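Local coordinates for protein geranyltranstransferase (Staphylococcus aureus, PDB 1RTR) that probably catalyses the sequential condensation of isopentenyl diphosphate with allylic diphosphates to give farnesyl diphosphate for isoprenoid biosynthesis, at residues A[48-53]-A[187-192]; A[72-77]-A[148-153]; A[121-126]-A[135-140]; A[176-181]-A[212-217]. One frame throughout, in Å; residues are numbered along the deposited sequence.

How the contacts relate
All four contacts lie within one all-helical domain, the isoprenoid synthase fold. Along the chain, contact 3 is nested inside contact 2 and contact 2 inside contact 1, whereas contact 4 follows contacts 2 and 3 and crosses contact 1, with which it shares helix 179-193. Contacts 1 and 3, centres 14 Å apart, touch through the salt bridge from R140 to D191. Contacts 2 and 4, centres 12 Å apart, meet where G153 and M150 pack on T176, K177 and L181; contacts 3 and 4 are farthest apart, their centres 23 Å from each other. Contacts 2 and 3 also reach the second subunit, so core packing and dimer interface are built partly from the same helices.

Contact 1 (A[48-53]-A[187-192]); sequences VLLLLT and MSAADI
L50 extends its CG anti to the backbone N (chi1 161°), which brings both methyls up against helix 179-193, while T53, with CG2 anti to its own N, lays its CB-CG2 edge along the methyl of A189. The two segments belong to the all-helical isoprenoid synthase fold: helix 45-56 packs on helix 179-193 with the local axes 8.5 Å apart and a crossing angle of -32°, both running in roughly the same direction. Small residues on helix 179-193 accompany this close approach. The CA atoms of L50 and A189 are 5.9 Å apart, and the single methyl of A189 settles between L50 and T53, neighbours one helical turn apart. L50 CD1 lies 3.8 Å from A189 CB, and T53 CB and CG2 each approach the same CB to 3.7 Å. Both L50 methyls also flank the S188 hydroxyl: CD1 is 3.6 Å from S188 OG, and CD2 comes closer still, though its exact separation is doubtful at this resolution. No hydrogen bond spans the contact; S188 OG is held within its own helix by A185 O, so the hydroxyl can lie against leucine methyls with its polar need met. L49 and T53 also touch V186, extending the interface along helix 179-193, and helix 279-289 covers another side through I284 and L281. The T53 hydroxyl likewise turns back on its own helix. L49 O is gripped twice, by T53 N and by T53 OG1 at 2.8 Å, the two donors arriving from opposite faces of the carbonyl plane and OG1 standing 41° out of it.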
loop_
_atom_site.group_PDB
_atom_site.type_symbol
_atom_site.label_atom_id
_atom_site.label_comp_id
_atom_site.label_asym_id
_atom_site.label_seq_id
_atom_site.Cartn_x
_atom_site.Cartn_y
_atom_site.Cartn_z
ATOM N N VAL A 48 7.342 -2.307 -18.861
ATOM C CA VAL A 48 7.614 -2.794 -20.208
ATOM C C VAL A 48 7.731 -4.312 -20.230
ATOM O O VAL A 48 7.149 -4.973 -21.104
ATOM C CB VAL A 48 8.841 -2.104 -20.816
ATOM C CG1 VAL A 48 9.463 -2.966 -21.894
ATOM C CG2 VAL A 48 8.431 -0.741 -21.406
ATOM N N LEU A 49 8.459 -4.858 -19.255
ATOM C CA LEU A 49 8.545 -6.302 -19.055
ATOM C C LEU A 49 7.170 -6.933 -19.021
ATOM O O LEU A 49 6.933 -7.912 -19.724
ATOM C CB LEU A 49 9.307 -6.637 -17.771
ATOM C CG LEU A 49 9.643 -8.108 -17.508
ATOM C CD1 LEU A 49 10.315 -8.755 -18.724
ATOM C CD2 LEU A 49 10.539 -8.225 -16.291
ATOM N N LEU A 50 6.264 -6.369 -18.220
ATOM C CA LEU A 50 4.919 -6.934 -18.064
ATOM C C LEU A 50 4.161 -6.914 -19.397
ATOM O O LEU A 50 3.603 -7.932 -19.834
ATOM C CB LEU A 50 4.166 -6.212 -16.934
ATOM C CG LEU A 50 2.652 -6.145 -16.643
ATOM C CD1 LEU A 50 1.787 -7.248 -17.205
ATOM C CD2 LEU A 50 2.431 -6.038 -15.145
ATOM N N LEU A 51 4.171 -5.751 -20.043
ATOM C CA LEU A 51 3.598 -5.577 -21.377
ATOM C C LEU A 51 4.161 -6.579 -22.394
ATOM O O LEU A 51 3.393 -7.307 -23.044
ATOM C CB LEU A 51 3.812 -4.129 -21.843
ATOM C CG LEU A 51 2.759 -3.045 -21.511
ATOM C CD1 LEU A 51 1.631 -3.479 -20.536
ATOM C CD2 LEU A 51 3.434 -1.763 -21.043
ATOM N N LEU A 52 5.489 -6.649 -22.516
ATOM C CA LEU A 52 6.120 -7.579 -23.473
ATOM C C LEU A 52 5.844 -9.054 -23.166
ATOM O O LEU A 52 5.642 -9.852 -24.093
ATOM C CB LEU A 52 7.624 -7.306 -23.623
ATOM C CG LEU A 52 7.966 -5.967 -24.316
ATOM C CD1 LEU A 52 9.402 -5.563 -24.126
ATOM C CD2 LEU A 52 7.623 -5.991 -25.795
ATOM N N THR A 53 5.803 -9.421 -21.884
ATOM C CA THR A 53 5.443 -10.790 -21.499
ATOM C C THR A 53 4.049 -11.207 -21.998
ATOM O O THR A 53 3.864 -12.335 -22.479
ATOM C CB THR A 53 5.553 -10.987 -19.954
ATOM O OG1 THR A 53 6.884 -10.693 -19.516
ATOM C CG2 THR A 53 5.354 -12.442 -19.569
ATOM N N MET A 187 4.805 -12.748 -14.082
ATOM C CA MET A 187 3.804 -13.690 -13.567
ATOM C C MET A 187 2.395 -13.102 -13.532
ATOM O O MET A 187 1.408 -13.824 -13.749
ATOM C CB MET A 187 4.184 -14.239 -12.178
ATOM C CG MET A 187 5.472 -15.074 -12.122
ATOM S SD MET A 187 5.616 -16.389 -13.397
ATOM C CE MET A 187 4.433 -17.573 -12.703
ATOM N N SER A 188 2.284 -11.807 -13.252
ATOM C CA SER A 188 0.998 -11.126 -13.415
ATOM C C SER A 188 0.535 -11.282 -14.873
ATOM O O SER A 188 -0.639 -11.587 -15.135
ATOM C CB SER A 188 1.078 -9.651 -13.005
ATOM O OG SER A 188 1.775 -8.888 -13.981
ATOM N N ALA A 189 1.470 -11.134 -15.809
ATOM C CA ALA A 189 1.154 -11.338 -17.225
ATOM C C ALA A 189 0.725 -12.778 -17.481
ATOM O O ALA A 189 -0.294 -13.041 -18.132
ATOM C CB ALA A 189 2.327 -10.935 -18.125
ATOM N N ALA A 190 1.478 -13.722 -16.941
ATOM C CA ALA A 190 1.142 -15.123 -17.137
ATOM C C ALA A 190 -0.264 -15.397 -16.642
ATOM O O ALA A 190 -0.991 -16.227 -17.221
ATOM C CB ALA A 190 2.136 -15.996 -16.424
ATOM N N ASP A 191 -0.639 -14.694 -15.570
ATOM C CA ASP A 191 -1.972 -14.816 -14.961
ATOM C C ASP A 191 -3.086 -14.177 -15.802
ATOM O O ASP A 191 -4.181 -14.740 -15.936
ATOM C CB ASP A 191 -1.964 -14.247 -13.536
ATOM C CG ASP A 191 -1.504 -15.266 -12.502
ATOM O OD1 ASP A 191 -1.413 -16.466 -12.849
ATOM O OD2 ASP A 191 -1.204 -14.969 -11.322
ATOM N N ILE A 192 -2.809 -13.001 -16.368
ATOM C CA ILE A 192 -3.761 -12.374 -17.271
ATOM C C ILE A 192 -3.934 -13.242 -18.522
ATOM O O ILE A 192 -5.063 -13.431 -18.997
ATOM C CB ILE A 192 -3.316 -10.959 -17.622
ATOM C CG1 ILE A 192 -3.436 -10.054 -16.395
ATOM C CG2 ILE A 192 -4.123 -10.422 -18.815
ATOM C CD1 ILE A 192 -2.429 -8.926 -16.362
#

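Contact 2 (A[72-77]-A[148-153]); sequences EMIHTY and VGMVGG
M150 and Y77 run antiparallel alongside each other, the thioether chain reaching across to helix 65-83 while the phenol ring reaches across to helix 150-159. M150 leaves the backbone extended and then bends at its last torsion (chi3 82°), which swings the terminal methyl CE in between two partners. M150 CE lies 3.6 Å from Y77 CE2 and 3.9 Å from I74 CG2, the I74 and M150 chains meeting at a slant. I74 also flanks the tyrosine from within its own helix, its CA sitting at the ring edge in the ring plane. At the far end of the phenol, V151 comes in at about a right angle and sets CG1 3.9 Å from Y77 OH. M150 and V151 open helix 150-159, directly after its N-cap G149. One turn on from Y77, H81 meets its ring edge-to-face, and D113 of the second subunit packs on the same tyrosine. The first aspartate-rich motif of polyprenyl synthases begins at the C-terminal end of helix 65-83 and runs on past it. Y77 lies five residues before that motif, a position consistent with the bulky aromatic residue that limits product length in related enzymes. Without a hydrogen bond across it, the contact relies on apolar packing of a thioether methyl, branched aliphatics and an aromatic ring, with no directional bond to fix the pairing.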
loop_
_atom_site.group_PDB
_atom_site.type_symbol
_atom_site.label_atom_id
_atom_site.label_comp_id
_atom_site.label_asym_id
_atom_site.label_seq_id
_atom_site.Cartn_x
_atom_site.Cartn_y
_atom_site.Cartn_z
ATOM N N GLU A 72 4.652 0.454 -11.846
ATOM C CA GLU A 72 5.553 1.613 -11.859
ATOM C C GLU A 72 5.284 2.563 -10.675
ATOM O O GLU A 72 6.222 3.183 -10.143
ATOM C CB GLU A 72 5.507 2.338 -13.213
ATOM C CG GLU A 72 6.540 3.447 -13.396
ATOM C CD GLU A 72 7.976 2.952 -13.559
ATOM O OE1 GLU A 72 8.208 1.725 -13.685
ATOM O OE2 GLU A 72 8.894 3.808 -13.554
ATOM N N MET A 73 4.020 2.664 -10.256
ATOM C CA MET A 73 3.674 3.434 -9.054
ATOM C C MET A 73 4.390 2.848 -7.827
ATOM O O MET A 73 4.955 3.595 -7.013
ATOM C CB MET A 73 2.156 3.454 -8.830
ATOM C CG MET A 73 1.398 4.598 -9.517
ATOM S SD MET A 73 -0.400 4.419 -9.424
ATOM C CE MET A 73 -0.862 5.583 -10.656
ATOM N N ILE A 74 4.391 1.515 -7.715
ATOM C CA ILE A 74 5.057 0.833 -6.611
ATOM C C ILE A 74 6.558 1.079 -6.637
ATOM O O ILE A 74 7.179 1.306 -5.599
ATOM C CB ILE A 74 4.763 -0.676 -6.641
ATOM C CG1 ILE A 74 3.264 -0.914 -6.478
ATOM C CG2 ILE A 74 5.596 -1.426 -5.593
ATOM C CD1 ILE A 74 2.807 -1.138 -5.076
ATOM N N HIS A 75 7.139 1.020 -7.829
ATOM C CA HIS A 75 8.562 1.295 -7.984
ATOM C C HIS A 75 8.872 2.761 -7.642
ATOM O O HIS A 75 9.858 3.046 -6.943
ATOM C CB HIS A 75 9.045 0.898 -9.387
ATOM C CG HIS A 75 10.396 1.434 -9.739
ATOM N ND1 HIS A 75 11.562 0.940 -9.189
ATOM C CD2 HIS A 75 10.769 2.425 -10.584
ATOM C CE1 HIS A 75 12.594 1.606 -9.674
ATOM N NE2 HIS A 75 12.141 2.510 -10.526
ATOM N N THR A 76 8.021 3.680 -8.110
ATOM C CA THR A 76 8.175 5.110 -7.821
ATOM C C THR A 76 8.112 5.392 -6.316
ATOM O O THR A 76 8.972 6.103 -5.767
ATOM C CB THR A 76 7.096 5.919 -8.556
ATOM O OG1 THR A 76 7.227 5.723 -9.973
ATOM C CG2 THR A 76 7.321 7.403 -8.378
ATOM N N TYR A 77 7.101 4.836 -5.651
ATOM C CA TYR A 77 6.947 5.029 -4.208
ATOM C C TYR A 77 8.166 4.524 -3.425
ATOM O O TYR A 77 8.587 5.164 -2.466
ATOM C CB TYR A 77 5.640 4.395 -3.679
ATOM C CG TYR A 77 5.832 3.353 -2.592
ATOM C CD1 TYR A 77 6.183 3.718 -1.285
ATOM C CD2 TYR A 77 5.670 2.005 -2.873
ATOM C CE1 TYR A 77 6.371 2.753 -0.287
ATOM C CE2 TYR A 77 5.859 1.023 -1.881
ATOM C CZ TYR A 77 6.196 1.408 -0.596
ATOM O OH TYR A 77 6.368 0.450 0.369
ATOM N N VAL A 148 7.895 -9.640 3.028
ATOM C CA VAL A 148 8.720 -10.745 2.520
ATOM C C VAL A 148 9.160 -10.546 1.063
ATOM O O VAL A 148 9.754 -11.446 0.459
ATOM C CB VAL A 148 8.061 -12.171 2.721
ATOM C CG1 VAL A 148 7.631 -12.380 4.174
ATOM C CG2 VAL A 148 6.897 -12.408 1.755
ATOM N N GLY A 149 8.854 -9.371 0.509
ATOM C CA GLY A 149 9.298 -8.979 -0.812
ATOM C C GLY A 149 10.045 -7.655 -0.724
ATOM O O GLY A 149 10.969 -7.493 0.104
ATOM N N MET A 150 9.625 -6.691 -1.554
ATOM C CA MET A 150 10.386 -5.471 -1.758
ATOM C C MET A 150 10.715 -4.731 -0.471
ATOM O O MET A 150 11.868 -4.342 -0.299
ATOM C CB MET A 150 9.730 -4.558 -2.803
ATOM C CG MET A 150 10.400 -3.192 -2.977
ATOM S SD MET A 150 9.446 -2.084 -4.043
ATOM C CE MET A 150 8.302 -1.493 -2.854
ATOM N N VAL A 151 9.751 -4.523 0.439
ATOM C CA VAL A 151 10.135 -3.769 1.645
ATOM C C VAL A 151 11.017 -4.558 2.617
ATOM O O VAL A 151 11.852 -3.964 3.291
ATOM C CB VAL A 151 9.000 -2.904 2.360
ATOM C CG1 VAL A 151 7.711 -2.943 1.641
ATOM C CG2 VAL A 151 8.847 -3.256 3.853
ATOM N N GLY A 152 10.849 -5.878 2.663
ATOM C CA GLY A 152 11.694 -6.748 3.471
ATOM C C GLY A 152 13.145 -6.686 3.016
ATOM O O GLY A 152 14.058 -6.727 3.833
ATOM N N GLY A 153 13.355 -6.562 1.708
ATOM C CA GLY A 153 14.686 -6.415 1.150
ATOM C C GLY A 153 15.329 -5.090 1.496
ATOM O O GLY A 153 16.546 -5.025 1.728
#

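Contact 3 (A[121-126]-A[135-140]); sequences ELISSD and IKVLQR
I123 packs its branches against V137 and L138, joining the two arms of a helical hairpin, helix 105-124 and helix 131-145, within the isoprenoid synthase fold. Apolar packing makes the whole of the direct contact. I123 CG2, anti to the backbone N, presses on the fork of L138, 3.6 Å from CG, and the two side chains overlap lengthwise, each pointing back past the other. The longer branch of I123 makes the nearer contact with V137: CD1 meets V137 CG1 at 3.8 Å as those chains cross obliquely, with I123 CG2 close by as well, 4.1 Å from V137 CG1. The isoleucine is thus shared between consecutive residues of the facing helix. S124 takes a smaller part, its CB standing 4.1 Å from L138 CD1. Around this core, I123 also touches A70 and V137 touches S67, so helix 65-83 closes one side. The second subunit packs on another: L138 lies against S124 of the neighbouring subunit, and I135 meets I135 of that chain, placing the hairpin at the dimer interface. No hydrogen bond links 121-126 to 135-140 themselves. At the turn that follows helix 105-124, however, K134, one residue before the second segment, ties the arms together through a hydrogen bond from NZ to the carbonyl O of D126, while the carboxylate oxygen OD2 of D126 takes the backbone N-H of R128.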
loop_
_atom_site.group_PDB
_atom_site.type_symbol
_atom_site.label_atom_id
_atom_site.label_comp_id
_atom_site.label_asym_id
_atom_site.label_seq_id
_atom_site.Cartn_x
_atom_site.Cartn_y
_atom_site.Cartn_z
ATOM N N GLU A 121 -5.736 0.550 -5.987
ATOM C CA GLU A 121 -6.962 1.090 -6.560
ATOM C C GLU A 121 -7.033 0.821 -8.049
ATOM O O GLU A 121 -8.070 0.405 -8.557
ATOM C CB GLU A 121 -7.042 2.593 -6.312
ATOM C CG GLU A 121 -8.457 3.131 -6.255
ATOM C CD GLU A 121 -8.738 4.129 -7.358
ATOM O OE1 GLU A 121 -8.565 3.745 -8.544
ATOM O OE2 GLU A 121 -9.128 5.296 -7.036
ATOM N N LEU A 122 -5.920 1.056 -8.736
ATOM C CA LEU A 122 -5.844 0.923 -10.187
ATOM C C LEU A 122 -6.129 -0.488 -10.692
ATOM O O LEU A 122 -6.870 -0.657 -11.660
ATOM C CB LEU A 122 -4.487 1.418 -10.696
ATOM C CG LEU A 122 -4.457 2.108 -12.066
ATOM C CD1 LEU A 122 -5.616 3.107 -12.270
ATOM C CD2 LEU A 122 -3.124 2.789 -12.260
ATOM N N ILE A 123 -5.561 -1.503 -10.040
ATOM C CA ILE A 123 -5.787 -2.880 -10.473
ATOM C C ILE A 123 -7.212 -3.275 -10.148
ATOM O O ILE A 123 -7.903 -3.862 -10.990
ATOM C CB ILE A 123 -4.764 -3.876 -9.843
ATOM C CG1 ILE A 123 -3.402 -3.731 -10.513
ATOM C CG2 ILE A 123 -5.265 -5.331 -9.951
ATOM C CD1 ILE A 123 -2.261 -4.070 -9.626
ATOM N N SER A 124 -7.646 -2.938 -8.935
ATOM C CA SER A 124 -8.978 -3.310 -8.464
ATOM C C SER A 124 -10.099 -2.666 -9.290
ATOM O O SER A 124 -11.229 -3.161 -9.295
ATOM C CB SER A 124 -9.140 -2.991 -6.977
ATOM O OG SER A 124 -9.193 -1.598 -6.751
ATOM N N SER A 125 -9.765 -1.597 -10.012
ATOM C CA SER A 125 -10.733 -0.898 -10.855
ATOM C C SER A 125 -10.671 -1.226 -12.346
ATOM O O SER A 125 -11.497 -0.734 -13.114
ATOM C CB SER A 125 -10.615 0.616 -10.657
ATOM O OG SER A 125 -9.452 1.118 -11.285
ATOM N N ASP A 126 -9.714 -2.056 -12.759
ATOM C CA ASP A 126 -9.532 -2.388 -14.176
ATOM C C ASP A 126 -10.600 -3.313 -14.742
ATOM O O ASP A 126 -10.596 -4.518 -14.482
ATOM C CB ASP A 126 -8.156 -3.005 -14.406
ATOM C CG ASP A 126 -7.811 -3.150 -15.877
ATOM O OD1 ASP A 126 -6.664 -3.547 -16.163
ATOM O OD2 ASP A 126 -8.603 -2.898 -16.818
ATOM N N ILE A 135 -7.951 -10.341 -8.463
ATOM C CA ILE A 135 -7.485 -10.848 -7.178
ATOM C C ILE A 135 -6.078 -11.443 -7.299
ATOM O O ILE A 135 -5.205 -11.124 -6.504
ATOM C CB ILE A 135 -8.513 -11.852 -6.571
ATOM C CG1 ILE A 135 -9.802 -11.124 -6.161
ATOM C CG2 ILE A 135 -7.945 -12.583 -5.371
ATOM C CD1 ILE A 135 -9.600 -9.885 -5.280
ATOM N N LYS A 136 -5.852 -12.256 -8.330
ATOM C CA LYS A 136 -4.560 -12.903 -8.541
ATOM C C LYS A 136 -3.425 -11.896 -8.650
ATOM O O LYS A 136 -2.389 -12.049 -7.981
ATOM C CB LYS A 136 -4.597 -13.781 -9.779
ATOM C CG LYS A 136 -5.355 -15.058 -9.583
ATOM C CD LYS A 136 -5.115 -15.972 -10.761
ATOM C CE LYS A 136 -6.283 -16.911 -10.979
ATOM N NZ LYS A 136 -6.012 -17.767 -12.164
ATOM N N VAL A 137 -3.630 -10.864 -9.479
ATOM C CA VAL A 137 -2.663 -9.787 -9.639
ATOM C C VAL A 137 -2.423 -9.046 -8.317
ATOM O O VAL A 137 -1.270 -8.825 -7.923
ATOM C CB VAL A 137 -3.088 -8.801 -10.756
ATOM C CG1 VAL A 137 -2.075 -7.670 -10.898
ATOM C CG2 VAL A 137 -3.203 -9.523 -12.073
ATOM N N LEU A 138 -3.507 -8.664 -7.642
ATOM C CA LEU A 138 -3.415 -7.908 -6.385
ATOM C C LEU A 138 -2.678 -8.705 -5.315
ATOM O O LEU A 138 -1.777 -8.186 -4.655
ATOM C CB LEU A 138 -4.807 -7.525 -5.870
ATOM C CG LEU A 138 -5.451 -6.295 -6.495
ATOM C CD1 LEU A 138 -6.968 -6.396 -6.429
ATOM C CD2 LEU A 138 -4.986 -5.009 -5.830
ATOM N N GLN A 139 -3.070 -9.968 -5.161
ATOM C CA GLN A 139 -2.423 -10.880 -4.231
ATOM C C GLN A 139 -0.936 -10.935 -4.496
ATOM O O GLN A 139 -0.130 -10.793 -3.577
ATOM C CB GLN A 139 -3.013 -12.283 -4.357
ATOM C CG GLN A 139 -2.999 -13.059 -3.059
ATOM C CD GLN A 139 -3.713 -14.393 -3.175
ATOM O OE1 GLN A 139 -3.444 -15.303 -2.389
ATOM N NE2 GLN A 139 -4.624 -14.519 -4.156
ATOM N N ARG A 140 -0.580 -11.114 -5.760
ATOM C CA ARG A 140 0.812 -11.211 -6.153
ATOM C C ARG A 140 1.572 -9.908 -5.934
ATOM O O ARG A 140 2.710 -9.917 -5.451
ATOM C CB ARG A 140 0.909 -11.682 -7.599
ATOM C CG ARG A 140 2.281 -12.156 -8.004
ATOM C CD ARG A 140 2.388 -12.507 -9.473
ATOM N NE ARG A 140 1.619 -13.706 -9.807
ATOM C CZ ARG A 140 2.033 -14.946 -9.578
ATOM N NH1 ARG A 140 1.261 -15.966 -9.922
ATOM N NH2 ARG A 140 3.224 -15.160 -9.015
#

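Contact 4 (A[176-181]-A[212-217]); sequences TKTGAL and MMFQIK
T178 projects toward two residues of helix 197-227, F214 and Q215: OG1 faces Q215, while CG2 lies over the F214 ring and also near the Q215 amide. The apolar part is a methyl over a ring, with T178 CG2 above one face of F214, 4.4 Å from CG, in a loose van der Waals approach. The polar part is a near miss. T178 OG1 and Q215 NE2 are 3.8 Å apart, with no hydrogen bond between them. Q215 bends at its second torsion (chi2 -59°), which brings the amide across the threonine, where NE2 also comes within 4.1 Å of T178 CG2. The backbones are well separated, the CA atoms of T178 and Q215 being 8.3 Å apart, so side chains alone span the gap. T178 lies where helix 167-177 passes into helix 179-193; a lysine-threonine pair at such a kink is familiar in farnesyl diphosphate synthases, where it probably borders the allylic substrate site. Helix 197-227 belongs to the helices that surround the active site in the isoprenoid synthase fold, and the second aspartate-rich motif begins immediately after K217, which puts this contact probably near the active site. Outside the pair, H174 packs on Q215 and I45 on F214. K217 NZ hydrogen-bonds to S290 O near the C-terminus, and the F214 ring meets that of F288 edge-to-face.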
loop_
_atom_site.group_PDB
_atom_site.type_symbol
_atom_site.label_atom_id
_atom_site.label_comp_id
_atom_site.label_asym_id
_atom_site.label_seq_id
_atom_site.Cartn_x
_atom_site.Cartn_y
_atom_site.Cartn_z
ATOM N N THR A 176 14.745 -10.088 -3.130
ATOM C CA THR A 176 13.516 -9.573 -2.549
ATOM C C THR A 176 13.352 -8.091 -2.881
ATOM O O THR A 176 12.297 -7.682 -3.353
ATOM C CB THR A 176 13.486 -9.767 -1.030
ATOM O OG1 THR A 176 14.677 -9.221 -0.467
ATOM C CG2 THR A 176 13.531 -11.245 -0.653
ATOM N N LYS A 177 14.393 -7.298 -2.638
ATOM C CA LYS A 177 14.346 -5.882 -2.924
ATOM C C LYS A 177 14.132 -5.562 -4.401
ATOM O O LYS A 177 13.377 -4.646 -4.710
ATOM C CB LYS A 177 15.599 -5.170 -2.425
ATOM C CG LYS A 177 15.681 -3.718 -2.847
ATOM C CD LYS A 177 16.537 -2.945 -1.890
ATOM C CE LYS A 177 17.627 -2.192 -2.608
ATOM N NZ LYS A 177 17.472 -0.748 -2.350
ATOM N N THR A 178 14.792 -6.296 -5.293
ATOM C CA THR A 178 14.755 -5.994 -6.726
ATOM C C THR A 178 13.945 -7.017 -7.525
ATOM O O THR A 178 13.113 -6.645 -8.350
ATOM C CB THR A 178 16.210 -5.875 -7.290
ATOM O OG1 THR A 178 16.870 -4.753 -6.681
ATOM C CG2 THR A 178 16.216 -5.499 -8.756
ATOM N N GLY A 179 14.168 -8.302 -7.264
ATOM C CA GLY A 179 13.586 -9.349 -8.084
ATOM C C GLY A 179 12.092 -9.592 -7.955
ATOM O O GLY A 179 11.464 -10.119 -8.882
ATOM N N ALA A 180 11.505 -9.238 -6.819
ATOM C CA ALA A 180 10.106 -9.604 -6.598
ATOM C C ALA A 180 9.158 -8.830 -7.536
ATOM O O ALA A 180 8.193 -9.404 -8.060
ATOM C CB ALA A 180 9.720 -9.462 -5.129
ATOM N N LEU A 181 9.457 -7.549 -7.772
ATOM C CA LEU A 181 8.726 -6.760 -8.770
ATOM C C LEU A 181 8.893 -7.324 -10.181
ATOM O O LEU A 181 7.902 -7.440 -10.939
ATOM C CB LEU A 181 9.152 -5.296 -8.741
ATOM C CG LEU A 181 8.794 -4.479 -7.485
ATOM C CD1 LEU A 181 8.913 -2.996 -7.786
ATOM C CD2 LEU A 181 7.394 -4.809 -6.972
ATOM N N MET A 212 18.306 -11.525 -11.049
ATOM C CA MET A 212 19.667 -11.589 -10.516
ATOM C C MET A 212 20.690 -10.963 -11.481
ATOM O O MET A 212 21.642 -10.323 -11.038
ATOM C CB MET A 212 20.045 -13.022 -10.117
ATOM C CG MET A 212 19.097 -13.669 -9.061
ATOM S SD MET A 212 18.750 -12.698 -7.506
ATOM C CE MET A 212 20.365 -12.480 -6.883
ATOM N N MET A 213 20.471 -11.102 -12.791
ATOM C CA MET A 213 21.330 -10.431 -13.787
ATOM C C MET A 213 21.483 -8.951 -13.497
ATOM O O MET A 213 22.592 -8.413 -13.529
ATOM C CB MET A 213 20.804 -10.609 -15.219
ATOM C CG MET A 213 20.817 -12.047 -15.736
ATOM S SD MET A 213 20.238 -12.148 -17.421
ATOM C CE MET A 213 21.490 -11.131 -18.182
ATOM N N PHE A 214 20.356 -8.315 -13.194
ATOM C CA PHE A 214 20.225 -6.861 -13.051
ATOM C C PHE A 214 21.336 -6.212 -12.212
ATOM O O PHE A 214 22.022 -5.293 -12.666
ATOM C CB PHE A 214 18.840 -6.564 -12.445
ATOM C CG PHE A 214 18.403 -5.129 -12.550
ATOM C CD1 PHE A 214 17.208 -4.810 -13.193
ATOM C CD2 PHE A 214 19.155 -4.099 -11.970
ATOM C CE1 PHE A 214 16.776 -3.477 -13.283
ATOM C CE2 PHE A 214 18.743 -2.760 -12.059
ATOM C CZ PHE A 214 17.547 -2.448 -12.715
ATOM N N GLN A 215 21.512 -6.698 -10.989
ATOM C CA GLN A 215 22.399 -6.051 -10.036
ATOM C C GLN A 215 23.854 -6.429 -10.256
ATOM O O GLN A 215 24.756 -5.615 -10.003
ATOM C CB GLN A 215 21.959 -6.363 -8.598
ATOM C CG GLN A 215 20.682 -5.613 -8.156
ATOM C CD GLN A 215 20.829 -4.091 -8.225
ATOM O OE1 GLN A 215 21.889 -3.540 -7.890
ATOM N NE2 GLN A 215 19.772 -3.413 -8.667
ATOM N N ILE A 216 24.078 -7.656 -10.731
ATOM C CA ILE A 216 25.416 -8.104 -11.091
ATOM C C ILE A 216 25.988 -7.191 -12.164
ATOM O O ILE A 216 27.082 -6.653 -11.995
ATOM C CB ILE A 216 25.420 -9.569 -11.565
ATOM C CG1 ILE A 216 24.898 -10.491 -10.466
ATOM C CG2 ILE A 216 26.834 -9.981 -11.961
ATOM C CD1 ILE A 216 24.646 -11.922 -10.914
ATOM N N LYS A 217 25.233 -6.995 -13.249
ATOM C CA LYS A 217 25.675 -6.136 -14.357
ATOM C C LYS A 217 26.128 -4.780 -13.827
ATOM O O LYS A 217 27.219 -4.302 -14.150
ATOM C CB LYS A 217 24.558 -5.979 -15.398
ATOM C CG LYS A 217 24.885 -5.091 -16.615
ATOM C CD LYS A 217 23.796 -4.017 -16.820
ATOM C CE LYS A 217 23.228 -3.996 -18.249
ATOM N NZ LYS A 217 23.509 -2.714 -18.982
#